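Local coordinates for protein alginate lyase, family PL7 (Zobellia galactanivorans, PDB 4BE3) that is an exolytic alginate lyase, probably cleaving the polyuronate chains of brown-algal alginate by beta-elimination from their ends, at residues V107-S112 and G259-T264; I56-R59 and T64-E67; L86-V91 and I123-F128; T51-I56 and H90-G95. One frame throughout, in Å; residues are numbered along the deposited sequence.

How the contacts relate
Contacts 1 and 3 lie in the buried interior of a beta sandwich, contact 2 lines the tartrate pocket, and contact 4, the farthest from the centre of the chain, ties the loops after strands 44-52 and 80-90. Contact 1 joins two strands of the concave sheet and contact 2 a loop to a neighbouring strand of it; Ala260 and Asn262 pair with Thr66 and Thr64, and both contacts touch the tartrate. Contact 3 spans the two sheets and is almost wholly apolar, with Val107 of contact 1 packing on Leu86. Contact 2 is instead charged and hydrated. Contact 4 rests on an amide–hydroxyl bond; it shares Ile56 with contact 2 and His90 and Val91 with contact 3.

Contact 1: residues V107-S112 and G259-T264; sequences VGQIHS and GAYNQT. With SRT (S,R meso-tartaric acid), chain C.
In the concave sheet of the PL7 beta sandwich, strand 104-112 runs beside the corner at Gly259, where Val107 and Gln109 meet Gly259 and Tyr261. The backbones touch through a CA-H...O contact, Val107 CA to Gly259 O at 3.4 Å and nearly straight (167°). Gly259 turns here with backbone angles that would jam a CB against the preceding carbonyl.

Farther along, the extended side chain of Gln109 brings its amide beside the ring of Tyr261, CD lying 4.0 Å from Tyr261 CD2. Amide and ring planes are only 7° apart, although the approach is oblique. Tyr261 has further partners: its hydroxyl bonds to Ser61 and its ring makes a cation-pi contact with Arg65.

At the far end of 107-112, His111 carries its ring into the ligand pocket, CG anti to the backbone N (chi1 177°). A tartrate carboxylate lies over that ring, its O11 over the centre and 3.6 Å from His111 CG, while ND1 bonds to Glu119. No conventional hydrogen bond joins the two segments, so van der Waals contact and a CH...O interaction do the joining, while the hydroxyl of Tyr261 and ND1 of His111 find their partners outside the two segments.

Contact 2: residues I56-R59 and T64-E67; sequences ITSR and TRTE. With SRT (S,R meso-tartaric acid), chain C.
Ser58 and Arg65 meet at the rim of the tartrate pocket, where the loop after strand 44-52 turns back into strand 65-70 of the concave sheet. Arg65 NH2 gives Ser58 OG a weak, bent hydrogen bond (3.1 Å, 131°), reaching it obliquely; the stronger partner of that hydroxyl is Thr60, which also binds the tartrate.

The ligand lies over one face of the guanidinium, its hydroxyl O3 3.3 Å above the plane and over the centre. Glu67 takes the edge: Arg65 NH1 forms a salt bridge with Glu67 OE1 at 2.8 Å, only 2° out of the guanidinium plane. Lys257, itself bound to the tartrate, is a second partner of that carboxylate, so Glu67 links two basic side chains of the pocket. The bend in the arginine at chi3 (77°) helps turn its end back toward the loop, and Tyr261 adds a cation-pi contact.

Behind this shell, Thr57 CG2 packs on Thr64 OG1 at 3.5 Å, and Thr64 OG1 holds the backbone N of Gly55. One water accepts from Arg65 N and probably donates to Ile56 O, bridging loop and strand. A second water fixes the guanidinium at its edge, accepting from Arg65 NE at 2.9 Å and from Ser58 N at 3.0 Å.

Contact 3: residues L86-V91 and I123-F128; sequences LKVQHV and IFYKKF
Val88 and Val91 pack against Tyr125 and Lys127 where the two sheets of the beta sandwich face each other. The principal interaction is CH-pi: Val88 CB sits over one face of the Tyr125 ring, 4.0 Å from its centroid and 16° off the normal. Of the Val88 methyls, CG1 lies 3.6 Å from Tyr125 CD1, and CG2 sits by the root of the ring, 3.6 Å from Tyr125 CB.

Apolar packing continues at the ring edge. Val91 CG1 lies in the plane of the ring, 3.8 Å from Tyr125 CD1, so the two valines take a face and an edge of the same ring. Val91 CG2 turns the other way and rests 3.7 Å from Lys127 O.

The polar ends find partners outside this valine packing. With CG anti to the backbone N (chi1 169°), the tyrosine ring is carried out toward the valines, and its OH bonds to Ile181 O. Lys127 curls back, its NZ donating to Phe128 O (2.9 Å) and also to His131 O. Cutting Tyr125 back to an alanine would probably open a gap between the two valines and leave Ile181 O without its hydroxyl partner.

Gln89 and His90 form a classic beta bulge opposite Glu297, which accounts for Val88 and Val91 both facing inward although three residues apart. Strand 80-90 lies between strands 187-194 and 295-306 in one sheet, and strand 121-126 between 104-112 and 133-141 in the other; Leu183 also packs on Tyr125 and Lys127.

Contact 4: residues T51-I56 and H90-G95; sequences TPNSGI and HVSTSG
Asn53 and Ser92 point toward each other from two loops of the beta sandwich, the turns leaving strands 44-52 and 80-90, which flank strand 295-306 in the same sheet. The amide of Asn53 meets the serine hydroxyl nearly in its own plane: ND2 donates to Ser92 OG at 3.0 Å and 163°, with the oxygen 10° out of the amide plane. The other branch, OD1, lies alongside Ser92 CB at 3.5 Å, so the serine side chain sits across the end of the amide.

Ser92 presents its oxygen with OG anti to the backbone N (chi1 -180°), a setting that also lets it reach the carbonyl of Ser94 within its own loop. Both ends of the amide have further partners: OD1 accepts from Asn262, and ND2 makes a weak hydrogen bond to Asp280 O. Together these help set which way round the amide lies.

A leucine in place of Asn53 would probably leave the Ser92 hydroxyl without the amide donor and Asn262 ND2 without one of its two acceptors, loosening the tie between the loops. Nearby, Ser94 OG bonds to Asp280 N. The hydroxyl of Ser92 thus accepts from the asparagine and itself donates, Ser92 OG to Ser94 O at 2.7 Å.

Contact 1: residues V107-S112 and G259-T264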
loop_
_atom_site.group_PDB
_atom_site.type_symbol
_atom_site.label_atom_id
_atom_site.label_comp_id
_atom_site.label_asym_id
_atom_site.label_seq_id
_atom_site.Cartn_x
_atom_site.Cartn_y
_atom_site.Cartn_z
ATOM N N VAL A 107 15.489 -8.943 -13.856
ATOM C CA VAL A 107 16.167 -8.284 -12.749
ATOM C C VAL A 107 15.199 -7.360 -11.947
ATOM O O VAL A 107 15.619 -6.839 -10.901
ATOM C CB VAL A 107 17.368 -7.454 -13.181
ATOM C CG1 VAL A 107 18.368 -8.430 -13.800
ATOM C CG2 VAL A 107 16.985 -6.357 -14.205
ATOM N N GLY A 108 13.981 -7.228 -12.412
ATOM C CA GLY A 108 12.883 -6.524 -11.630
ATOM C C GLY A 108 11.554 -6.717 -12.279
ATOM O O GLY A 108 11.498 -6.934 -13.539
ATOM N N GLN A 109 10.446 -6.782 -11.511
ATOM C CA GLN A 109 9.189 -6.969 -12.139
ATOM C C GLN A 109 8.103 -6.360 -11.244
ATOM O O GLN A 109 8.382 -6.096 -10.047
ATOM C CB GLN A 109 8.769 -8.442 -12.202
ATOM C CG GLN A 109 9.701 -9.482 -11.984
ATOM C CD GLN A 109 9.058 -10.887 -11.996
ATOM O OE1 GLN A 109 9.703 -11.839 -11.625
ATOM N NE2 GLN A 109 7.808 -10.980 -12.369
ATOM N N ILE A 110 6.934 -6.154 -11.867
ATOM C CA ILE A 110 5.674 -6.050 -11.071
ATOM C C ILE A 110 4.976 -7.379 -11.433
ATOM O O ILE A 110 4.825 -7.686 -12.646
ATOM C CB ILE A 110 4.810 -4.873 -11.522
ATOM C CG1 ILE A 110 5.628 -3.591 -11.133
ATOM C CG2 ILE A 110 3.396 -5.022 -10.819
ATOM C CD1 ILE A 110 4.957 -2.364 -11.697
ATOM N N HIS A 111 4.532 -8.146 -10.397
ATOM C CA HIS A 111 3.804 -9.370 -10.675
ATOM C C HIS A 111 2.431 -9.287 -10.067
ATOM O O HIS A 111 2.292 -8.818 -8.908
ATOM C CB HIS A 111 4.643 -10.452 -10.010
ATOM C CG HIS A 111 4.048 -11.814 -10.103
ATOM N ND1 HIS A 111 4.097 -12.521 -11.233
ATOM C CD2 HIS A 111 3.318 -12.552 -9.194
ATOM C CE1 HIS A 111 3.399 -13.718 -11.066
ATOM N NE2 HIS A 111 2.950 -13.741 -9.812
ATOM N N SER A 112 1.412 -9.747 -10.799
ATOM C CA SER A 112 0.038 -9.620 -10.254
ATOM C C SER A 112 -0.122 -10.845 -9.282
ATOM O O SER A 112 0.297 -12.020 -9.526
ATOM C CB SER A 112 -0.949 -9.528 -11.489
ATOM O OG SER A 112 -2.217 -9.950 -10.830
ATOM N N GLY A 259 15.687 -9.466 -8.275
ATOM C CA GLY A 259 16.731 -10.477 -8.003
ATOM C C GLY A 259 17.199 -11.078 -9.359
ATOM O O GLY A 259 17.469 -10.276 -10.292
ATOM N N ALA A 260 17.302 -12.426 -9.416
ATOM C CA ALA A 260 17.710 -13.116 -10.652
ATOM C C ALA A 260 16.651 -14.155 -10.988
ATOM O O ALA A 260 16.649 -15.250 -10.422
ATOM C CB ALA A 260 19.066 -13.753 -10.441
ATOM N N TYR A 261 15.781 -13.833 -11.952
ATOM C CA TYR A 261 14.728 -14.785 -12.360
ATOM C C TYR A 261 15.246 -15.238 -13.723
ATOM O O TYR A 261 15.172 -14.468 -14.721
ATOM C CB TYR A 261 13.441 -13.945 -12.491
ATOM C CG TYR A 261 12.234 -14.719 -13.045
ATOM C CD1 TYR A 261 12.175 -16.128 -13.016
ATOM C CD2 TYR A 261 11.126 -13.960 -13.528
ATOM C CE1 TYR A 261 10.978 -16.769 -13.452
ATOM C CE2 TYR A 261 9.977 -14.613 -13.957
ATOM C CZ TYR A 261 9.924 -15.958 -13.911
ATOM O OH TYR A 261 8.751 -16.558 -14.349
ATOM N N ASN A 262 15.771 -16.427 -13.747
ATOM C CA ASN A 262 16.533 -16.938 -14.953
ATOM C C ASN A 262 15.559 -17.237 -16.034
ATOM O O ASN A 262 14.674 -18.016 -15.791
ATOM C CB ASN A 262 17.228 -18.187 -14.548
ATOM C CG ASN A 262 18.363 -18.550 -15.550
ATOM O OD1 ASN A 262 18.414 -17.940 -16.632
ATOM N ND2 ASN A 262 19.226 -19.450 -15.168
ATOM N N GLN A 263 15.702 -16.660 -17.261
ATOM C CA GLN A 263 14.719 -17.070 -18.253
ATOM C C GLN A 263 15.350 -18.116 -19.179
ATOM O O GLN A 263 14.674 -18.539 -20.115
ATOM C CB GLN A 263 14.473 -15.887 -19.193
ATOM C CG GLN A 263 14.039 -14.642 -18.368
ATOM C CD GLN A 263 12.684 -14.874 -17.711
ATOM O OE1 GLN A 263 12.615 -14.990 -16.400
ATOM N NE2 GLN A 263 11.641 -14.925 -18.445
ATOM N N THR A 264 16.532 -18.608 -18.850
ATOM C CA THR A 264 17.015 -19.732 -19.696
ATOM C C THR A 264 16.774 -21.064 -18.932
ATOM O O THR A 264 17.204 -21.263 -17.807
ATOM C CB THR A 264 18.574 -19.570 -19.877
ATOM O OG1 THR A 264 18.854 -18.352 -20.549
ATOM C CG2 THR A 264 19.055 -20.708 -20.903
HETATM O O1 SRT C . 5.270 -16.244 -9.570
HETATM O O11 SRT C . 6.473 -14.326 -9.134
HETATM C C1 SRT C . 5.895 -15.399 -8.870
HETATM C C2 SRT C . 6.206 -15.622 -7.430
HETATM O O2 SRT C . 5.985 -14.537 -6.501
HETATM C C3 SRT C . 6.561 -17.022 -7.001
HETATM O O3 SRT C . 7.865 -16.800 -7.337
HETATM C C4 SRT C . 6.306 -17.433 -5.621
HETATM O O4 SRT C . 7.212 -17.547 -4.803
HETATM O O41 SRT C . 5.149 -17.524 -5.215
#

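Contact 2: residues I56-R59 and T64-E67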
loop_
_atom_site.group_PDB
_atom_site.type_symbol
_atom_site.label_atom_id
_atom_site.label_comp_id
_atom_site.label_asym_id
_atom_site.label_seq_id
_atom_site.Cartn_x
_atom_site.Cartn_y
_atom_site.Cartn_z
ATOM N N ILE A 56 14.627 -25.778 -8.571
ATOM C CA ILE A 56 13.219 -26.047 -8.262
ATOM C C ILE A 56 12.387 -24.767 -8.496
ATOM O O ILE A 56 12.731 -23.723 -7.933
ATOM C CB ILE A 56 13.049 -26.579 -6.769
ATOM C CG1 ILE A 56 13.656 -28.014 -6.743
ATOM C CG2 ILE A 56 11.574 -26.662 -6.427
ATOM C CD1 ILE A 56 15.137 -27.977 -6.433
ATOM N N THR A 57 11.404 -24.869 -9.394
ATOM C CA THR A 57 10.700 -23.642 -9.830
ATOM C C THR A 57 9.458 -23.413 -8.886
ATOM O O THR A 57 8.970 -24.321 -8.186
ATOM C CB THR A 57 10.225 -23.787 -11.265
ATOM O OG1 THR A 57 9.205 -24.831 -11.340
ATOM C CG2 THR A 57 11.461 -24.131 -12.215
ATOM N N SER A 58 8.886 -22.203 -8.952
ATOM C CA SER A 58 7.649 -21.883 -8.304
ATOM C C SER A 58 6.521 -22.601 -9.071
ATOM O O SER A 58 6.690 -23.071 -10.231
ATOM C CB SER A 58 7.483 -20.329 -8.388
ATOM O OG SER A 58 7.353 -19.972 -9.800
ATOM N N ARG A 59 5.374 -22.746 -8.419
ATOM C CA ARG A 59 4.218 -23.399 -9.082
ATOM C C ARG A 59 3.790 -22.605 -10.358
ATOM O O ARG A 59 3.332 -23.176 -11.294
ATOM C CB ARG A 59 3.058 -23.520 -8.040
ATOM C CG ARG A 59 1.804 -24.321 -8.480
ATOM C CD ARG A 59 2.038 -25.776 -8.971
ATOM N NE ARG A 59 2.304 -26.782 -7.918
ATOM C CZ ARG A 59 2.246 -26.565 -6.599
ATOM N NH1 ARG A 59 1.914 -25.379 -6.112
ATOM N NH2 ARG A 59 2.511 -27.551 -5.753
ATOM N N THR A 64 13.578 -20.971 -13.188
ATOM C CA THR A 64 14.083 -21.005 -11.840
ATOM C C THR A 64 14.496 -19.611 -11.440
ATOM O O THR A 64 14.852 -18.729 -12.328
ATOM C CB THR A 64 15.327 -21.901 -11.885
ATOM O OG1 THR A 64 14.835 -23.233 -12.290
ATOM C CG2 THR A 64 15.982 -21.987 -10.482
ATOM N N ARG A 65 14.341 -19.297 -10.133
ATOM C CA ARG A 65 14.744 -17.891 -9.751
ATOM C C ARG A 65 15.420 -17.950 -8.363
ATOM O O ARG A 65 15.142 -18.887 -7.605
ATOM C CB ARG A 65 13.486 -16.986 -9.674
ATOM C CG ARG A 65 12.571 -17.295 -8.462
ATOM C CD ARG A 65 11.219 -16.591 -8.603
ATOM N NE ARG A 65 10.376 -17.338 -9.595
ATOM C CZ ARG A 65 9.475 -16.737 -10.341
ATOM N NH1 ARG A 65 9.464 -15.365 -10.392
ATOM N NH2 ARG A 65 8.599 -17.429 -11.063
ATOM N N THR A 66 16.242 -16.947 -8.084
ATOM C CA THR A 66 16.553 -16.599 -6.660
ATOM C C THR A 66 16.097 -15.172 -6.611
ATOM O O THR A 66 16.760 -14.274 -7.278
ATOM C CB THR A 66 18.027 -16.698 -6.425
ATOM O OG1 THR A 66 18.411 -18.085 -6.540
ATOM C CG2 THR A 66 18.320 -16.210 -4.977
ATOM N N GLU A 67 14.927 -14.878 -5.987
ATOM C CA GLU A 67 14.361 -13.512 -6.280
ATOM C C GLU A 67 13.507 -13.133 -5.025
ATOM O O GLU A 67 12.736 -14.003 -4.490
ATOM C CB GLU A 67 13.401 -13.700 -7.511
ATOM C CG GLU A 67 12.911 -12.347 -8.054
ATOM C CD GLU A 67 11.955 -12.507 -9.215
ATOM O OE1 GLU A 67 11.093 -13.459 -9.215
ATOM O OE2 GLU A 67 12.028 -11.613 -10.083
HETATM O O1 SRT C . 5.270 -16.244 -9.570
HETATM O O11 SRT C . 6.473 -14.326 -9.134
HETATM C C1 SRT C . 5.895 -15.399 -8.870
HETATM C C2 SRT C . 6.206 -15.622 -7.430
HETATM O O2 SRT C . 5.985 -14.537 -6.501
HETATM C C3 SRT C . 6.561 -17.022 -7.001
HETATM O O3 SRT C . 7.865 -16.800 -7.337
HETATM C C4 SRT C . 6.306 -17.433 -5.621
HETATM O O4 SRT C . 7.212 -17.547 -4.803
HETATM O O41 SRT C . 5.149 -17.524 -5.215
HETATM O O HOH W 1 13.100 -21.051 -8.206
HETATM O O HOH W 2 10.844 -20.173 -9.939
#

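Contact 3: residues L86-V91 and I123-F128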
loop_
_atom_site.group_PDB
_atom_site.type_symbol
_atom_site.label_atom_id
_atom_site.label_comp_id
_atom_site.label_asym_id
_atom_site.label_seq_id
_atom_site.Cartn_x
_atom_site.Cartn_y
_atom_site.Cartn_z
ATOM N N LEU A 86 22.428 -2.130 -10.035
ATOM C CA LEU A 86 22.843 -3.558 -10.083
ATOM C C LEU A 86 23.855 -3.763 -11.225
ATOM O O LEU A 86 24.068 -2.818 -11.985
ATOM C CB LEU A 86 21.585 -4.455 -10.398
ATOM C CG LEU A 86 20.939 -4.145 -11.812
ATOM C CD1 LEU A 86 20.374 -5.473 -12.327
ATOM C CD2 LEU A 86 19.767 -3.161 -11.651
ATOM N N LYS A 87 24.475 -4.942 -11.317
ATOM C CA LYS A 87 25.220 -5.325 -12.533
ATOM C C LYS A 87 24.947 -6.759 -12.691
ATOM O O LYS A 87 24.856 -7.518 -11.699
ATOM C CB LYS A 87 26.686 -4.937 -12.447
ATOM C CG LYS A 87 27.395 -5.494 -11.205
ATOM C CD LYS A 87 28.740 -4.786 -11.060
ATOM C CE LYS A 87 29.524 -5.516 -9.936
ATOM N NZ LYS A 87 30.823 -4.762 -9.902
ATOM N N VAL A 88 24.763 -7.202 -13.962
ATOM C CA VAL A 88 24.594 -8.588 -14.225
ATOM C C VAL A 88 25.947 -9.146 -14.426
ATOM O O VAL A 88 26.733 -8.615 -15.212
ATOM C CB VAL A 88 23.689 -8.794 -15.488
ATOM C CG1 VAL A 88 23.579 -10.284 -15.847
ATOM C CG2 VAL A 88 22.279 -8.194 -15.211
ATOM N N GLN A 89 26.215 -10.285 -13.728
ATOM C CA GLN A 89 27.571 -10.898 -13.728
ATOM C C GLN A 89 27.522 -12.109 -14.653
ATOM O O GLN A 89 28.577 -12.506 -15.092
ATOM C CB GLN A 89 28.012 -11.376 -12.346
ATOM C CG GLN A 89 28.173 -10.126 -11.418
ATOM C CD GLN A 89 29.401 -9.274 -11.780
ATOM O OE1 GLN A 89 29.552 -8.879 -12.886
ATOM N NE2 GLN A 89 30.261 -8.951 -10.809
ATOM N N HIS A 90 26.358 -12.730 -14.898
ATOM C CA HIS A 90 26.420 -13.931 -15.673
ATOM C C HIS A 90 25.034 -14.260 -16.195
ATOM O O HIS A 90 24.093 -14.042 -15.454
ATOM C CB HIS A 90 26.892 -15.119 -14.791
ATOM C CG HIS A 90 27.365 -16.276 -15.633
ATOM N ND1 HIS A 90 26.532 -17.270 -16.116
ATOM C CD2 HIS A 90 28.634 -16.510 -16.156
ATOM C CE1 HIS A 90 27.315 -18.175 -16.828
ATOM N NE2 HIS A 90 28.589 -17.696 -16.855
ATOM N N VAL A 91 24.888 -14.700 -17.492
ATOM C CA VAL A 91 23.653 -15.310 -17.990
ATOM C C VAL A 91 24.010 -16.668 -18.589
ATOM O O VAL A 91 25.198 -16.977 -18.738
ATOM C CB VAL A 91 22.999 -14.464 -19.118
ATOM C CG1 VAL A 91 22.410 -13.124 -18.519
ATOM C CG2 VAL A 91 24.060 -14.167 -20.218
ATOM N N ILE A 123 11.794 -6.576 -16.339
ATOM C CA ILE A 123 13.021 -5.915 -16.945
ATOM C C ILE A 123 14.012 -7.075 -17.112
ATOM O O ILE A 123 14.394 -7.797 -16.170
ATOM C CB ILE A 123 13.583 -4.865 -15.981
ATOM C CG1 ILE A 123 12.485 -3.772 -15.763
ATOM C CG2 ILE A 123 14.881 -4.299 -16.497
ATOM C CD1 ILE A 123 12.979 -2.776 -14.594
ATOM N N PHE A 124 14.550 -7.138 -18.369
ATOM C CA PHE A 124 15.502 -8.225 -18.719
ATOM C C PHE A 124 16.884 -7.654 -19.005
ATOM O O PHE A 124 16.997 -6.533 -19.544
ATOM C CB PHE A 124 15.044 -8.784 -20.096
ATOM C CG PHE A 124 13.804 -9.633 -20.066
ATOM C CD1 PHE A 124 12.493 -9.079 -19.916
ATOM C CD2 PHE A 124 13.975 -11.051 -20.300
ATOM C CE1 PHE A 124 11.351 -9.895 -19.959
ATOM C CE2 PHE A 124 12.798 -11.816 -20.402
ATOM C CZ PHE A 124 11.543 -11.298 -20.205
ATOM N N TYR A 125 17.879 -8.529 -18.821
ATOM C CA TYR A 125 19.232 -8.263 -19.372
ATOM C C TYR A 125 19.453 -9.577 -20.188
ATOM O O TYR A 125 19.279 -10.680 -19.666
ATOM C CB TYR A 125 20.264 -8.131 -18.228
ATOM C CG TYR A 125 21.679 -8.140 -18.815
ATOM C CD1 TYR A 125 22.361 -9.338 -19.107
ATOM C CD2 TYR A 125 22.291 -6.923 -19.112
ATOM C CE1 TYR A 125 23.637 -9.278 -19.640
ATOM C CE2 TYR A 125 23.616 -6.837 -19.596
ATOM C CZ TYR A 125 24.217 -8.045 -19.898
ATOM O OH TYR A 125 25.492 -7.981 -20.494
ATOM N N LYS A 126 19.829 -9.408 -21.488
ATOM C CA LYS A 126 20.073 -10.589 -22.343
ATOM C C LYS A 126 21.440 -10.396 -23.067
ATOM O O LYS A 126 21.721 -9.280 -23.595
ATOM C CB LYS A 126 18.949 -10.613 -23.329
ATOM C CG LYS A 126 19.174 -11.800 -24.401
ATOM C CD LYS A 126 17.901 -11.824 -25.263
ATOM C CE LYS A 126 18.194 -12.791 -26.483
ATOM N NZ LYS A 126 16.943 -12.837 -27.364
ATOM N N LYS A 127 22.259 -11.457 -23.085
ATOM C CA LYS A 127 23.569 -11.260 -23.764
ATOM C C LYS A 127 23.862 -12.594 -24.456
ATOM O O LYS A 127 23.919 -13.627 -23.849
ATOM C CB LYS A 127 24.686 -10.873 -22.762
ATOM C CG LYS A 127 26.013 -10.545 -23.543
ATOM C CD LYS A 127 27.206 -10.419 -22.620
ATOM C CE LYS A 127 27.690 -11.757 -22.140
ATOM N NZ LYS A 127 28.144 -12.696 -23.299
ATOM N N PHE A 128 24.060 -12.513 -25.794
ATOM C CA PHE A 128 24.465 -13.758 -26.502
ATOM C C PHE A 128 25.846 -14.242 -26.126
ATOM O O PHE A 128 26.739 -13.485 -25.708
ATOM C CB PHE A 128 24.450 -13.437 -28.011
ATOM C CG PHE A 128 23.000 -13.177 -28.537
ATOM C CD1 PHE A 128 22.173 -14.297 -28.838
ATOM C CD2 PHE A 128 22.507 -11.868 -28.644
ATOM C CE1 PHE A 128 20.876 -14.094 -29.330
ATOM C CE2 PHE A 128 21.161 -11.657 -29.089
ATOM C CZ PHE A 128 20.304 -12.753 -29.397
#

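Contact 4: residues T51-I56 and H90-G95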
loop_
_atom_site.group_PDB
_atom_site.type_symbol
_atom_site.label_atom_id
_atom_site.label_comp_id
_atom_site.label_asym_id
_atom_site.label_seq_id
_atom_site.Cartn_x
_atom_site.Cartn_y
_atom_site.Cartn_z
ATOM N N THR A 51 21.297 -18.209 -9.597
ATOM C CA THR A 51 20.340 -19.305 -9.756
ATOM C C THR A 51 20.707 -20.147 -11.008
ATOM O O THR A 51 21.094 -19.580 -12.028
ATOM C CB THR A 51 18.905 -18.728 -9.905
ATOM O OG1 THR A 51 17.952 -19.767 -10.099
ATOM C CG2 THR A 51 18.773 -17.774 -11.179
ATOM N N PRO A 52 20.458 -21.433 -10.954
ATOM C CA PRO A 52 20.839 -22.218 -12.168
ATOM C C PRO A 52 19.727 -22.122 -13.202
ATOM O O PRO A 52 18.635 -21.555 -12.929
ATOM C CB PRO A 52 20.883 -23.691 -11.557
ATOM C CG PRO A 52 19.726 -23.643 -10.523
ATOM C CD PRO A 52 19.941 -22.303 -9.880
ATOM N N ASN A 53 19.980 -22.715 -14.391
ATOM C CA ASN A 53 18.952 -22.744 -15.381
ATOM C C ASN A 53 17.782 -23.698 -15.027
ATOM O O ASN A 53 16.644 -23.462 -15.384
ATOM C CB ASN A 53 19.660 -23.340 -16.690
ATOM C CG ASN A 53 20.551 -22.315 -17.427
ATOM O OD1 ASN A 53 20.664 -21.131 -17.049
ATOM N ND2 ASN A 53 21.225 -22.835 -18.539
ATOM N N SER A 54 18.114 -24.778 -14.257
ATOM C CA SER A 54 17.076 -25.681 -13.885
ATOM C C SER A 54 17.279 -26.065 -12.389
ATOM O O SER A 54 18.231 -26.762 -12.051
ATOM C CB SER A 54 17.120 -26.906 -14.857
ATOM O OG SER A 54 16.252 -27.888 -14.351
ATOM N N GLY A 55 16.524 -25.402 -11.480
ATOM C CA GLY A 55 16.610 -25.828 -10.000
ATOM C C GLY A 55 15.178 -26.237 -9.673
ATOM O O GLY A 55 14.543 -26.970 -10.458
ATOM N N ILE A 56 14.627 -25.778 -8.571
ATOM C CA ILE A 56 13.219 -26.047 -8.262
ATOM C C ILE A 56 12.387 -24.767 -8.496
ATOM O O ILE A 56 12.731 -23.723 -7.933
ATOM C CB ILE A 56 13.049 -26.579 -6.769
ATOM C CG1 ILE A 56 13.656 -28.014 -6.743
ATOM C CG2 ILE A 56 11.574 -26.662 -6.427
ATOM C CD1 ILE A 56 15.137 -27.977 -6.433
ATOM N N HIS A 90 26.358 -12.730 -14.898
ATOM C CA HIS A 90 26.420 -13.931 -15.673
ATOM C C HIS A 90 25.034 -14.260 -16.195
ATOM O O HIS A 90 24.093 -14.042 -15.454
ATOM C CB HIS A 90 26.892 -15.119 -14.791
ATOM C CG HIS A 90 27.365 -16.276 -15.633
ATOM N ND1 HIS A 90 26.532 -17.270 -16.116
ATOM C CD2 HIS A 90 28.634 -16.510 -16.156
ATOM C CE1 HIS A 90 27.315 -18.175 -16.828
ATOM N NE2 HIS A 90 28.589 -17.696 -16.855
ATOM N N VAL A 91 24.888 -14.700 -17.492
ATOM C CA VAL A 91 23.653 -15.310 -17.990
ATOM C C VAL A 91 24.010 -16.668 -18.589
ATOM O O VAL A 91 25.198 -16.977 -18.738
ATOM C CB VAL A 91 22.999 -14.464 -19.118
ATOM C CG1 VAL A 91 22.410 -13.124 -18.519
ATOM C CG2 VAL A 91 24.060 -14.167 -20.218
ATOM N N SER A 92 23.001 -17.469 -18.926
ATOM C CA SER A 92 23.379 -18.821 -19.417
ATOM C C SER A 92 24.257 -18.708 -20.634
ATOM O O SER A 92 23.967 -17.923 -21.564
ATOM C CB SER A 92 22.135 -19.572 -19.821
ATOM O OG SER A 92 22.536 -20.833 -20.273
ATOM N N THR A 93 25.307 -19.551 -20.695
ATOM C CA THR A 93 26.153 -19.603 -21.925
ATOM C C THR A 93 25.630 -20.631 -22.883
ATOM O O THR A 93 26.314 -20.863 -23.843
ATOM C CB THR A 93 27.596 -20.052 -21.523
ATOM O OG1 THR A 93 27.525 -21.243 -20.753
ATOM C CG2 THR A 93 28.198 -18.946 -20.603
ATOM N N SER A 94 24.528 -21.323 -22.603
ATOM C CA SER A 94 23.925 -22.201 -23.631
ATOM C C SER A 94 22.435 -21.886 -23.758
ATOM O O SER A 94 21.849 -21.213 -22.898
ATOM C CB SER A 94 24.070 -23.662 -23.183
ATOM O OG SER A 94 23.514 -23.893 -21.885
ATOM N N GLY A 95 21.842 -22.335 -24.874
ATOM C CA GLY A 95 20.379 -22.033 -25.084
ATOM C C GLY A 95 20.332 -21.970 -26.638
ATOM O O GLY A 95 21.401 -21.920 -27.335
#